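Local coordinates for protein aspartate-semialdehyde dehydrogenase 2 (Vibrio cholerae, PDB 2R00) that catalyses the NADPH-dependent reductive dephosphorylation of L-aspartyl-4-phosphate to L-aspartate-semialdehyde, an early step towards lysine, methionine and threonine, at residues D31-L36 with K51-Q56; L77-A82 with T96-Y101; I105-P110 with A127-S132; G148-N153 with E251-I256; D269-F274 with V292-V297. All blocks are in the same frame, centred on the assembly; numbering follows the deposited sequence.

Interaction 1 of 5, residues D31-L36 with K51-Q56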
# COMPACT_ATOMS: atom_id res chain seq x y z
N ASP A 31 -11.81 34.51 23.51
CA ASP A 31 -12.44 35.26 24.57
C ASP A 31 -13.32 34.27 25.31
O ASP A 31 -12.93 33.76 26.37
CB ASP A 31 -13.25 36.42 23.96
CG ASP A 31 -14.05 37.21 24.99
OD1 ASP A 31 -14.76 38.14 24.57
OD2 ASP A 31 -13.98 36.90 26.21
N GLU A 32 -14.48 33.95 24.75
CA GLU A 32 -15.34 32.92 25.33
C GLU A 32 -15.46 31.69 24.43
O GLU A 32 -15.63 31.80 23.21
CB GLU A 32 -16.73 33.49 25.59
CG GLU A 32 -17.50 32.79 26.69
CD GLU A 32 -18.65 33.65 27.22
OE1 GLU A 32 -18.64 34.89 26.98
OE2 GLU A 32 -19.56 33.08 27.86
N LEU A 33 -15.35 30.51 25.04
CA LEU A 33 -15.53 29.25 24.33
C LEU A 33 -16.88 28.65 24.70
O LEU A 33 -17.22 28.58 25.88
CB LEU A 33 -14.40 28.26 24.67
CG LEU A 33 -14.45 26.89 23.99
CD1 LEU A 33 -14.20 27.00 22.49
CD2 LEU A 33 -13.45 25.94 24.63
N PHE A 34 -17.63 28.23 23.68
CA PHE A 34 -18.91 27.55 23.88
C PHE A 34 -18.83 26.12 23.35
O PHE A 34 -18.29 25.87 22.27
CB PHE A 34 -20.07 28.31 23.22
CG PHE A 34 -20.23 29.72 23.71
CD1 PHE A 34 -19.52 30.76 23.12
CD2 PHE A 34 -21.10 30.01 24.76
CE1 PHE A 34 -19.67 32.08 23.57
CE2 PHE A 34 -21.25 31.32 25.22
CZ PHE A 34 -20.54 32.35 24.62
N LEU A 35 -19.36 25.18 24.12
CA LEU A 35 -19.36 23.78 23.72
C LEU A 35 -20.79 23.32 23.53
O LEU A 35 -21.62 23.44 24.43
CB LEU A 35 -18.62 22.92 24.76
CG LEU A 35 -17.17 23.32 25.06
CD1 LEU A 35 -16.58 22.46 26.19
CD2 LEU A 35 -16.30 23.25 23.80
N LEU A 36 -21.07 22.83 22.33
CA LEU A 36 -22.43 22.45 21.94
C LEU A 36 -22.51 20.97 21.60
O LEU A 36 -21.57 20.39 21.06
CB LEU A 36 -22.90 23.29 20.74
CG LEU A 36 -22.71 24.80 20.87
CD1 LEU A 36 -22.83 25.52 19.54
CD2 LEU A 36 -23.68 25.37 21.90
N LYS A 51 -10.06 27.54 32.68
CA LYS A 51 -11.46 27.86 32.99
C LYS A 51 -12.38 26.67 32.69
O LYS A 51 -12.08 25.83 31.83
CB LYS A 51 -11.91 29.10 32.21
CG LYS A 51 -11.03 30.33 32.40
CD LYS A 51 -11.71 31.58 31.86
CE LYS A 51 -10.78 32.79 31.91
NZ LYS A 51 -11.45 34.02 31.37
N THR A 52 -13.50 26.59 33.41
CA THR A 52 -14.48 25.53 33.20
C THR A 52 -15.48 25.92 32.10
O THR A 52 -16.00 27.03 32.09
CB THR A 52 -15.23 25.18 34.50
OG1 THR A 52 -14.27 24.75 35.47
CG2 THR A 52 -16.25 24.05 34.29
N VAL A 53 -15.72 25.00 31.16
CA VAL A 53 -16.71 25.21 30.12
C VAL A 53 -17.77 24.11 30.18
O VAL A 53 -17.43 22.92 30.25
CB VAL A 53 -16.07 25.28 28.70
CG1 VAL A 53 -17.08 25.86 27.71
CG2 VAL A 53 -14.81 26.13 28.71
N ARG A 54 -19.05 24.50 30.16
CA ARG A 54 -20.15 23.55 30.25
C ARG A 54 -20.84 23.33 28.91
O ARG A 54 -21.28 24.28 28.26
CB ARG A 54 -21.18 24.01 31.29
CG ARG A 54 -22.30 22.99 31.55
CD ARG A 54 -23.25 23.42 32.68
NE ARG A 54 -22.55 23.99 33.84
CZ ARG A 54 -22.06 23.30 34.87
NH1 ARG A 54 -22.20 21.97 34.93
NH2 ARG A 54 -21.44 23.95 35.84
N VAL A 55 -20.96 22.06 28.51
CA VAL A 55 -21.67 21.69 27.28
C VAL A 55 -23.14 22.09 27.39
O VAL A 55 -23.79 21.84 28.42
CB VAL A 55 -21.53 20.18 26.96
CG1 VAL A 55 -22.28 19.80 25.68
CG2 VAL A 55 -20.05 19.78 26.86
N GLN A 56 -23.67 22.74 26.36
CA GLN A 56 -25.09 23.07 26.31
C GLN A 56 -25.76 22.48 25.07
O GLN A 56 -25.09 22.03 24.14
CB GLN A 56 -25.33 24.59 26.40
CG GLN A 56 -24.55 25.43 25.41
CD GLN A 56 -24.63 26.92 25.69
OE1 GLN A 56 -23.63 27.54 26.07
NE2 GLN A 56 -25.82 27.50 25.51
O HOH W 1 -20.72 26.22 26.49
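In the nucleotide-binding Rossmann domain, strands 32-36 and 51-56 run side by side near one end of the mixed sheet, where Leu35 and Leu36 meet Val53, Val55 and Gln56. The segment axes diverge by 37°, and the backbones come into bonding distance only at the C-terminal end, where Gln56 N donates to Leu35 O at 2.9 Å in a nearly straight bond. Earlier, where the strands splay apart, Val53 turns CG1 anti to its nitrogen (chi1 -165°), which sets this methyl 3.7 Å from Leu35 CG, the two side chains crossing at about a right angle. Just before the direct bond a water bridges the strands: it accepts from Leu35 N and donates to Arg54 O at 2.7 Å and to Gln56 OE1 at 3.2 Å. Leu36 and Gln56 lie alongside each other, CD2 against CG at 3.6 Å, while OE1 of the same glutamine arrives at the edge of the Phe34 ring, in its plane, 3.8 Å from CD2. Helix 14-25 packs on Leu33 and Leu35, and Val55 lies close to Thr12 and Ser41, predicted NADP-binding residues. Gln56 thus joins the strands directly through its backbone N-H and indirectly through an amide oxygen placed between water and ring edge.

Interaction 2 of 5, residues L77-A82 with T96-Y101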
# COMPACT_ATOMS: atom_id res chain seq x y z
N LEU A 77 -25.98 16.64 10.81
CA LEU A 77 -26.11 17.75 11.75
C LEU A 77 -25.51 19.05 11.23
O LEU A 77 -26.05 20.12 11.50
CB LEU A 77 -25.58 17.38 13.14
CG LEU A 77 -26.54 16.43 13.88
CD1 LEU A 77 -25.91 15.85 15.16
CD2 LEU A 77 -27.85 17.18 14.19
N SER A 78 -24.41 18.96 10.49
CA SER A 78 -23.87 20.15 9.80
C SER A 78 -24.82 20.68 8.72
O SER A 78 -25.01 21.89 8.57
CB SER A 78 -22.51 19.83 9.16
OG SER A 78 -21.50 19.88 10.14
N ALA A 79 -25.41 19.76 7.95
CA ALA A 79 -26.42 20.11 6.94
C ALA A 79 -27.55 20.97 7.52
O ALA A 79 -27.97 21.95 6.90
CB ALA A 79 -27.00 18.83 6.33
N LYS A 80 -28.04 20.56 8.68
CA LYS A 80 -29.09 21.27 9.43
C LYS A 80 -28.58 22.56 10.08
O LYS A 80 -29.13 23.65 9.83
CB LYS A 80 -29.66 20.33 10.51
CG LYS A 80 -30.80 20.92 11.36
CD LYS A 80 -31.56 19.82 12.10
CE LYS A 80 -32.68 20.41 12.97
NZ LYS A 80 -33.67 19.36 13.36
N TRP A 81 -27.51 22.45 10.88
CA TRP A 81 -27.08 23.53 11.76
C TRP A 81 -26.12 24.60 11.19
O TRP A 81 -26.15 25.74 11.64
CB TRP A 81 -26.52 22.97 13.07
CG TRP A 81 -27.61 22.45 13.93
CD1 TRP A 81 -27.91 21.15 14.18
CD2 TRP A 81 -28.60 23.23 14.62
NE1 TRP A 81 -29.00 21.06 15.00
CE2 TRP A 81 -29.45 22.33 15.29
CE3 TRP A 81 -28.83 24.61 14.75
CZ2 TRP A 81 -30.53 22.75 16.08
CZ3 TRP A 81 -29.91 25.03 15.54
CH2 TRP A 81 -30.74 24.10 16.19
N ALA A 82 -25.29 24.24 10.22
CA ALA A 82 -24.35 25.22 9.67
C ALA A 82 -25.04 26.38 8.96
O ALA A 82 -24.58 27.52 9.10
CB ALA A 82 -23.30 24.58 8.76
N THR A 96 -16.87 17.95 8.29
CA THR A 96 -17.63 16.82 7.76
C THR A 96 -17.46 16.80 6.24
O THR A 96 -16.87 17.71 5.66
CB THR A 96 -19.17 16.88 8.12
OG1 THR A 96 -19.85 17.79 7.25
CG2 THR A 96 -19.38 17.33 9.56
N SER A 97 -18.00 15.76 5.60
CA SER A 97 -18.02 15.73 4.13
C SER A 97 -19.11 16.63 3.54
O SER A 97 -19.09 16.92 2.34
CB SER A 97 -18.21 14.30 3.62
OG SER A 97 -19.42 13.78 4.13
N HIS A 98 -20.05 17.08 4.37
CA HIS A 98 -21.27 17.70 3.80
C HIS A 98 -21.04 18.85 2.81
O HIS A 98 -21.61 18.82 1.71
CB HIS A 98 -22.32 18.10 4.86
CG HIS A 98 -23.59 18.60 4.24
ND1 HIS A 98 -24.49 17.76 3.61
CD2 HIS A 98 -24.09 19.85 4.11
CE1 HIS A 98 -25.48 18.48 3.10
NE2 HIS A 98 -25.26 19.75 3.40
N PHE A 99 -20.22 19.83 3.18
CA PHE A 99 -20.02 21.03 2.32
C PHE A 99 -18.76 21.04 1.47
O PHE A 99 -18.48 22.03 0.78
CB PHE A 99 -20.04 22.31 3.16
CG PHE A 99 -21.34 22.58 3.82
CD1 PHE A 99 -22.41 23.09 3.11
CD2 PHE A 99 -21.49 22.35 5.19
CE1 PHE A 99 -23.63 23.34 3.73
CE2 PHE A 99 -22.70 22.61 5.83
CZ PHE A 99 -23.77 23.10 5.10
N ARG A 100 -18.00 19.95 1.49
CA ARG A 100 -16.69 19.92 0.80
C ARG A 100 -16.79 20.11 -0.71
O ARG A 100 -15.85 20.60 -1.32
CB ARG A 100 -15.94 18.61 1.09
CG ARG A 100 -15.57 18.38 2.54
CD ARG A 100 -14.71 17.14 2.70
NE ARG A 100 -14.43 16.90 4.12
CZ ARG A 100 -14.36 15.70 4.69
NH1 ARG A 100 -14.53 14.60 3.97
NH2 ARG A 100 -14.11 15.61 5.99
N TYR A 101 -17.91 19.72 -1.32
CA TYR A 101 -18.04 19.65 -2.79
C TYR A 101 -18.90 20.77 -3.35
O TYR A 101 -19.09 20.88 -4.56
CB TYR A 101 -18.52 18.23 -3.24
CG TYR A 101 -17.79 17.17 -2.45
CD1 TYR A 101 -18.37 16.60 -1.31
CD2 TYR A 101 -16.49 16.80 -2.78
CE1 TYR A 101 -17.68 15.67 -0.54
CE2 TYR A 101 -15.78 15.87 -2.01
CZ TYR A 101 -16.38 15.32 -0.89
OH TYR A 101 -15.69 14.41 -0.13
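His98 turns CG anti to its nitrogen (chi1 -175°), and this turns a face of its imidazole to the methyl of Ala79, whereas Phe99, with CG opposite its carbonyl carbon (chi1 -64°), swings its ring toward Ser78 and Ala82 on the same helix. The Ala79 methyl sits over the centre of the imidazole, CB being 3.6 Å from the ring centroid and 13° off the normal, a CH-pi contact. Phe99 CE2 lies 3.6 Å from Ala82 CB, and Ser78 O comes to the ring's edge near its plane. The two aromatic residues also brace each other, since His98 CD2 lies over the face of the Phe99 ring, 3.3 Å above its plane. One residue before Ala79, Ser78 OG touches Thr96 CG2 at 3.4 Å. The hydroxyls of Ser78 and Thr96 do not pair with each other; each bonds a different carboxylate oxygen of Asp94, which ties helix and loop together from the end of strand 91-94. Thr96 OG1 also accepts from His98 N at 3.0 Å, an ST turn that overlaps the start of the type I turn from Ser97 to Arg100, the latter a predicted phosphate-binding residue. In the Rossmann domain, helix 75-87 rests on strands 68-71 and 91-94 through Phe71 and Val92, with the loop beside it and Tyr101 reaching on to Trp218 of helix 211-223.

Interaction 3 of 5, residues I105-P110 with A127-S132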
# COMPACT_ATOMS: atom_id res chain seq x y z
N ILE A 105 -18.26 27.02 -1.82
CA ILE A 105 -17.67 26.90 -0.48
C ILE A 105 -16.22 26.45 -0.60
O ILE A 105 -15.94 25.43 -1.24
CB ILE A 105 -18.50 25.93 0.42
CG1 ILE A 105 -19.89 26.54 0.68
CG2 ILE A 105 -17.73 25.61 1.75
CD1 ILE A 105 -20.87 25.66 1.48
N PRO A 106 -15.27 27.23 -0.02
CA PRO A 106 -13.86 26.87 -0.09
C PRO A 106 -13.54 25.61 0.72
O PRO A 106 -14.09 25.41 1.80
CB PRO A 106 -13.16 28.08 0.54
CG PRO A 106 -14.17 28.66 1.48
CD PRO A 106 -15.48 28.49 0.74
N LEU A 107 -12.65 24.78 0.18
CA LEU A 107 -12.15 23.58 0.86
C LEU A 107 -10.66 23.77 1.12
O LEU A 107 -9.88 23.78 0.17
CB LEU A 107 -12.38 22.35 -0.02
CG LEU A 107 -11.82 20.99 0.43
CD1 LEU A 107 -12.58 20.52 1.69
CD2 LEU A 107 -11.95 19.94 -0.70
N VAL A 108 -10.27 23.89 2.38
CA VAL A 108 -8.98 24.52 2.69
C VAL A 108 -7.97 23.66 3.45
O VAL A 108 -8.29 23.09 4.48
CB VAL A 108 -9.18 25.88 3.42
CG1 VAL A 108 -7.85 26.49 3.82
CG2 VAL A 108 -10.00 26.85 2.54
N VAL A 109 -6.76 23.56 2.89
CA VAL A 109 -5.56 23.12 3.61
C VAL A 109 -4.63 24.35 3.66
O VAL A 109 -4.11 24.78 2.62
CB VAL A 109 -4.83 21.97 2.85
CG1 VAL A 109 -3.48 21.64 3.52
CG2 VAL A 109 -5.72 20.72 2.76
N PRO A 110 -4.46 24.95 4.86
CA PRO A 110 -3.73 26.22 5.00
C PRO A 110 -2.31 26.28 4.44
O PRO A 110 -1.86 27.36 4.09
CB PRO A 110 -3.74 26.48 6.51
CG PRO A 110 -4.95 25.77 6.99
CD PRO A 110 -5.01 24.52 6.16
N ALA A 127 -14.96 24.56 4.41
CA ALA A 127 -14.99 23.11 4.61
C ALA A 127 -13.59 22.60 4.94
O ALA A 127 -12.62 23.01 4.30
CB ALA A 127 -15.52 22.43 3.36
N ASN A 128 -13.51 21.73 5.96
CA ASN A 128 -12.26 21.07 6.36
C ASN A 128 -12.20 19.79 5.56
O ASN A 128 -13.18 19.05 5.54
CB ASN A 128 -12.33 20.74 7.87
CG ASN A 128 -10.94 20.56 8.53
OD1 ASN A 128 -10.71 19.58 9.26
ND2 ASN A 128 -10.06 21.52 8.32
N PRO A 129 -11.07 19.53 4.85
CA PRO A 129 -11.01 18.29 4.06
C PRO A 129 -10.82 17.02 4.89
O PRO A 129 -10.59 17.08 6.10
CB PRO A 129 -9.80 18.51 3.12
CG PRO A 129 -9.42 19.95 3.26
CD PRO A 129 -9.85 20.32 4.68
N ASN A 130 -10.91 15.89 4.20
CA ASN A 130 -10.63 14.59 4.76
C ASN A 130 -9.16 14.53 5.18
O ASN A 130 -8.30 15.03 4.46
CB ASN A 130 -10.94 13.54 3.69
CG ASN A 130 -11.08 12.15 4.24
OD1 ASN A 130 -10.10 11.55 4.68
ND2 ASN A 130 -12.30 11.63 4.23
N CYS A 131 -8.87 13.92 6.33
CA CYS A 131 -7.47 13.80 6.81
C CYS A 131 -6.55 13.15 5.78
O CYS A 131 -5.41 13.56 5.63
CB CYS A 131 -7.35 13.09 8.17
SG CYS A 131 -5.70 13.30 9.03
N SER A 132 -7.08 12.15 5.05
CA SER A 132 -6.36 11.54 3.93
C SER A 132 -5.90 12.58 2.90
O SER A 132 -4.76 12.54 2.44
CB SER A 132 -7.25 10.53 3.22
OG SER A 132 -7.16 9.26 3.83
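Leu107 and Ala127 pair backbone to backbone where segment 105-110 runs beside the end of strand 125-127, at the last strand of the Rossmann sheet and just before the helix that carries the catalytic cysteine. Two hydrogen bonds make this single bridge: Ala127 N donates to Pro106 O at 2.9 Å, and Val108 N to Ala127 O at 3.2 Å, both nearly straight. The tight part lies around Pro129. Leu107 holds CG anti to its nitrogen (chi1 174°) and sends CD1 across the proline ring, 3.6 Å from CG, while Val109 CG2 meets the same Pro129 CG at 3.8 Å, its side chain also set at a slant to the proline. Pro129 CD presses on Val108 O at 3.2 Å, and this carbonyl is also bonded by Asn323 of helix 316-335. Ala127 CB fits between Leu107 CD1 and the looser Ile105 CG2, the latter 4.2 Å away. Glu219 and Ile223 of helix 211-223 pack on both Leu107 and Pro129.

Beyond Pro129 the two chains part, and the partly exposed Asn130 and Ser132 have no counterpart in 105-110. Cys131, which forms the acyl-thioester intermediate, stands here at the start of helix 131-147, two residues after the packed proline. Asn130 is the N-cap of that helix: its OD1 accepts from Ser132 N at 3.1 Å, in the carbonyl plane and on a lone pair.

Interaction 4 of 5, residues G148-N153 with E251-I256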
# COMPACT_ATOMS: atom_id res chain seq x y z
N GLY A 148 5.40 20.58 -11.04
CA GLY A 148 4.04 20.30 -11.53
C GLY A 148 3.67 18.84 -11.32
O GLY A 148 4.54 17.99 -11.14
N ILE A 149 2.37 18.55 -11.33
CA ILE A 149 1.89 17.18 -11.20
C ILE A 149 0.85 16.89 -12.28
O ILE A 149 -0.15 17.60 -12.42
CB ILE A 149 1.30 16.87 -9.80
CG1 ILE A 149 2.36 17.06 -8.70
CG2 ILE A 149 0.73 15.44 -9.76
CD1 ILE A 149 1.82 16.94 -7.30
N GLU A 150 1.12 15.83 -13.04
CA GLU A 150 0.26 15.38 -14.12
C GLU A 150 -0.74 14.36 -13.60
O GLU A 150 -1.94 14.46 -13.85
CB GLU A 150 1.13 14.77 -15.22
CG GLU A 150 0.42 14.41 -16.52
CD GLU A 150 1.40 13.94 -17.60
OE1 GLU A 150 1.09 14.12 -18.80
OE2 GLU A 150 2.48 13.40 -17.24
N ARG A 151 -0.23 13.38 -12.85
CA ARG A 151 -1.05 12.29 -12.34
C ARG A 151 -0.60 11.85 -10.95
O ARG A 151 0.60 11.73 -10.68
CB ARG A 151 -0.98 11.11 -13.31
CG ARG A 151 -2.01 10.03 -13.07
CD ARG A 151 -1.83 8.87 -14.04
NE ARG A 151 -1.25 9.32 -15.31
CZ ARG A 151 -0.08 8.90 -15.78
NH1 ARG A 151 0.62 7.99 -15.11
NH2 ARG A 151 0.38 9.37 -16.93
N ILE A 152 -1.58 11.64 -10.06
CA ILE A 152 -1.34 11.05 -8.73
C ILE A 152 -2.06 9.71 -8.65
O ILE A 152 -3.27 9.63 -8.88
CB ILE A 152 -1.87 11.95 -7.57
CG1 ILE A 152 -1.21 13.33 -7.58
CG2 ILE A 152 -1.65 11.27 -6.20
CD1 ILE A 152 -2.02 14.42 -6.83
N ASN A 153 -1.30 8.66 -8.33
CA ASN A 153 -1.87 7.39 -7.92
C ASN A 153 -1.58 7.18 -6.44
O ASN A 153 -0.43 7.23 -6.00
CB ASN A 153 -1.32 6.24 -8.78
CG ASN A 153 -1.91 6.22 -10.19
OD1 ASN A 153 -1.91 7.23 -10.89
ND2 ASN A 153 -2.43 5.06 -10.60
N GLU A 251 3.32 11.46 -11.02
CA GLU A 251 3.90 11.69 -12.32
C GLU A 251 4.02 13.22 -12.43
O GLU A 251 3.01 13.93 -12.42
CB GLU A 251 2.96 11.12 -13.39
CG GLU A 251 3.59 10.84 -14.72
CD GLU A 251 4.71 9.81 -14.67
OE1 GLU A 251 5.68 10.02 -15.40
OE2 GLU A 251 4.63 8.82 -13.92
N THR A 252 5.26 13.70 -12.46
CA THR A 252 5.53 15.14 -12.48
C THR A 252 5.63 15.66 -13.92
O THR A 252 5.74 14.87 -14.86
CB THR A 252 6.81 15.50 -11.68
OG1 THR A 252 7.94 14.85 -12.27
CG2 THR A 252 6.68 15.06 -10.22
N ARG A 253 5.57 16.98 -14.10
CA ARG A 253 5.65 17.55 -15.45
C ARG A 253 7.10 17.82 -15.86
O ARG A 253 7.40 17.95 -17.04
CB ARG A 253 4.76 18.80 -15.60
CG ARG A 253 3.28 18.55 -15.37
CD ARG A 253 2.41 19.71 -15.86
NE ARG A 253 1.01 19.58 -15.43
CZ ARG A 253 0.07 18.88 -16.07
NH1 ARG A 253 0.36 18.24 -17.20
NH2 ARG A 253 -1.16 18.83 -15.59
N ALA A 254 7.99 17.88 -14.87
CA ALA A 254 9.43 17.94 -15.10
C ALA A 254 10.13 16.95 -14.18
O ALA A 254 9.64 16.68 -13.07
CB ALA A 254 9.96 19.34 -14.85
N PRO A 255 11.29 16.40 -14.61
CA PRO A 255 12.02 15.44 -13.78
C PRO A 255 12.48 16.10 -12.49
O PRO A 255 12.81 17.29 -12.50
CB PRO A 255 13.24 15.07 -14.63
CG PRO A 255 12.94 15.52 -16.01
CD PRO A 255 11.99 16.65 -15.89
N ILE A 256 12.49 15.34 -11.40
CA ILE A 256 13.02 15.82 -10.12
C ILE A 256 13.62 14.67 -9.32
O ILE A 256 13.02 13.60 -9.20
CB ILE A 256 11.96 16.60 -9.29
CG1 ILE A 256 12.63 17.31 -8.11
CG2 ILE A 256 10.80 15.68 -8.85
CD1 ILE A 256 11.72 18.28 -7.39
O HOH W 2 1.03 20.87 -12.79
O HOH W 3 -1.30 19.92 -13.29
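Backbone hydrogen bonds join Glu150 and Arg151 to Glu251, both facing the one residue in a classic beta bulge between strands 149-159 and 244-252. Glu251 O accepts from Glu150 N at 2.8 Å and, more weakly, from Arg151 N at 3.3 Å; in return Glu251 N donates to Arg151 O at 2.8 Å in an almost straight bond. At the other end, Arg253 N donates to Gly148 O from well above the carbonyl plane. Gly148, with its positive phi of 80°, is where the chain leaves helix 131-147 for the strand.

Two waters bridge the Arg253 guanidinium to Ile149, meeting it at the edge and in its plane. One accepts from NE and from Ile149 N; the other donates to Ile149 O at 2.7 Å and accepts from NH2.

Both guanidinium groups pack by a face. Glu150 CA lies over the centre of the Arg253 group, 3.9 Å above its plane, with the Glu150 side chain crossing at about a right angle. Arg151 runs alongside Glu251, CB to CB at 3.9 Å, and its bent chain lays the guanidinium over Glu251 CG.

Charge acts at longer range. Arg151 NH1 stays 4.3 Å from Glu251 OE2, well out of the guanidinium plane and beyond a salt bridge. Towards the second subunit, Arg151 has a long, weak contact with the opposite charge of that subunit's Glu251, and Glu251 with its Arg151. Within the dimerisation domain, the bulge puts Arg151 beside Glu251, and with the same two residues of the second subunit they form a cluster of opposite charges that probably offset one another.

Interaction 5 of 5, residues D269-F274 with V292-V297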
# COMPACT_ATOMS: atom_id res chain seq x y z
N ASP A 269 7.16 23.34 6.32
CA ASP A 269 6.55 23.35 7.66
C ASP A 269 5.40 22.36 7.78
O ASP A 269 4.61 22.19 6.84
CB ASP A 269 6.10 24.76 8.06
CG ASP A 269 7.18 25.79 7.83
OD1 ASP A 269 7.84 26.20 8.82
OD2 ASP A 269 7.40 26.17 6.66
N GLY A 270 5.31 21.70 8.93
CA GLY A 270 4.29 20.69 9.16
C GLY A 270 4.66 19.28 8.72
O GLY A 270 3.96 18.32 9.03
N ILE A 271 5.77 19.15 7.99
CA ILE A 271 6.25 17.85 7.52
C ILE A 271 7.44 17.38 8.34
O ILE A 271 8.39 18.13 8.54
CB ILE A 271 6.67 17.90 6.03
CG1 ILE A 271 5.45 18.19 5.14
CG2 ILE A 271 7.38 16.60 5.61
CD1 ILE A 271 5.77 18.53 3.71
N GLU A 272 7.38 16.14 8.82
CA GLU A 272 8.58 15.49 9.34
C GLU A 272 9.04 14.42 8.35
O GLU A 272 8.33 13.44 8.08
CB GLU A 272 8.35 14.89 10.73
CG GLU A 272 9.58 14.15 11.27
CD GLU A 272 9.62 14.05 12.79
OE1 GLU A 272 8.81 14.72 13.46
OE2 GLU A 272 10.48 13.31 13.31
N LEU A 273 10.24 14.63 7.79
CA LEU A 273 10.84 13.67 6.88
C LEU A 273 11.78 12.70 7.60
O LEU A 273 12.67 13.12 8.35
CB LEU A 273 11.59 14.37 5.75
CG LEU A 273 12.12 13.42 4.68
CD1 LEU A 273 11.15 13.36 3.49
CD2 LEU A 273 13.50 13.83 4.23
N PHE A 274 11.57 11.41 7.34
CA PHE A 274 12.41 10.34 7.86
C PHE A 274 13.27 9.79 6.72
O PHE A 274 12.74 9.24 5.74
CB PHE A 274 11.56 9.23 8.47
CG PHE A 274 10.77 9.65 9.66
CD1 PHE A 274 9.64 10.46 9.52
CD2 PHE A 274 11.14 9.23 10.93
CE1 PHE A 274 8.91 10.86 10.63
CE2 PHE A 274 10.41 9.62 12.05
CZ PHE A 274 9.30 10.44 11.90
N VAL A 292 2.75 15.90 9.41
CA VAL A 292 2.67 14.99 8.28
C VAL A 292 4.02 14.24 8.21
O VAL A 292 5.06 14.84 7.93
CB VAL A 292 2.33 15.77 6.99
CG1 VAL A 292 2.45 14.90 5.75
CG2 VAL A 292 0.92 16.37 7.09
N LEU A 293 3.97 12.95 8.53
CA LEU A 293 5.16 12.10 8.60
C LEU A 293 5.42 11.47 7.23
O LEU A 293 4.57 10.74 6.72
CB LEU A 293 4.95 11.01 9.66
CG LEU A 293 5.06 11.22 11.18
CD1 LEU A 293 5.18 12.68 11.63
CD2 LEU A 293 3.92 10.51 11.89
N VAL A 294 6.58 11.78 6.64
CA VAL A 294 6.91 11.33 5.28
C VAL A 294 8.17 10.46 5.27
O VAL A 294 9.12 10.73 6.00
CB VAL A 294 7.04 12.53 4.30
CG1 VAL A 294 7.45 12.07 2.90
CG2 VAL A 294 5.72 13.33 4.22
N GLY A 295 8.15 9.38 4.48
CA GLY A 295 9.31 8.48 4.33
C GLY A 295 9.29 7.69 3.04
O GLY A 295 8.39 7.87 2.21
N ARG A 296 10.28 6.81 2.88
CA ARG A 296 10.43 5.95 1.69
C ARG A 296 10.36 6.78 0.40
O ARG A 296 9.71 6.38 -0.57
CB ARG A 296 9.41 4.78 1.71
CG ARG A 296 9.66 3.63 0.70
CD ARG A 296 9.06 2.27 1.17
NE ARG A 296 7.84 2.45 1.95
CZ ARG A 296 7.43 1.67 2.95
NH1 ARG A 296 8.13 0.62 3.36
NH2 ARG A 296 6.30 1.97 3.56
N VAL A 297 11.02 7.94 0.41
CA VAL A 297 11.04 8.87 -0.74
C VAL A 297 12.07 8.46 -1.81
O VAL A 297 13.27 8.41 -1.54
CB VAL A 297 11.29 10.34 -0.30
CG1 VAL A 297 11.28 11.29 -1.51
CG2 VAL A 297 10.28 10.78 0.77
O HOH W 4 11.71 6.65 5.32
O HOH W 5 12.84 8.80 2.70
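Strands 271-273 and 292-297 run parallel, their axes 28° apart, and four hydrogen bonds lace Gly270 O, Glu272 and Phe274 N to Val292 and Val294. The line opens with Val292 N to Gly270 O at 2.7 Å and ends with Phe274 N to Val294 O at 2.9 Å. On one face of the pair, Ile271 and Leu273 meet Val292 and Val294: the Ile271 and Val294 side chains cross obliquely, CG2 to CG2 at 3.9 Å, and Leu273 CD1 touches both Val294 CG1 and Val297 CG2, the latter at 3.8 Å. Within one subunit, strand 271-273 is the outermost strand on this side of the mixed sheet of the dimerisation domain, with helices 131-147 and 258-267 packed on these aliphatic residues. The other face carries Glu272, Leu293 and the Phe274 ring. Phe274 holds CG opposite its carbonyl carbon (chi1 -64°), which folds the ring back along the neighbouring strand, CE1 reaching Leu293 CG at 3.9 Å, while Val294 O lies at the ring's edge and in its plane. Glu272 stretches out beyond CB, which touches Leu293 CD1, to a salt bridge with Arg284; that arginine also makes a cation-pi contact with Phe274. Past the last direct bond the strands part, and two waters receive N-H groups of Arg296 and Val297 and donate to Phe274 O, at 2.8 Å and 3.1 Å. Ile198 and Phe195 of the second subunit pack on Phe274 and Leu293.

Overall arrangement
The five contacts follow one another along the chain, from the nucleotide-binding domain to the dimerisation domain. Interaction 1, beside predicted NADP-binding residues of the Rossmann domain, and interaction 4, at the subunit boundary, are farthest apart, their centres about 46 Å from each other. Interactions 2 and 3 touch: Arg100 NE reaches Asn128 O at 2.9 Å, a probable hydrogen bond, joining the loop that holds Arg100, a predicted phosphate-binding residue, to the segment that leads into Cys131. Helix 131-147 then runs on to strand 149-159 of interaction 4. Interactions 4 and 5 share one sheet, about 19 Å between centres, and both meet the second subunit; in interaction 5, Val292 lies about 8 Å from Cys131, side chain to side chain.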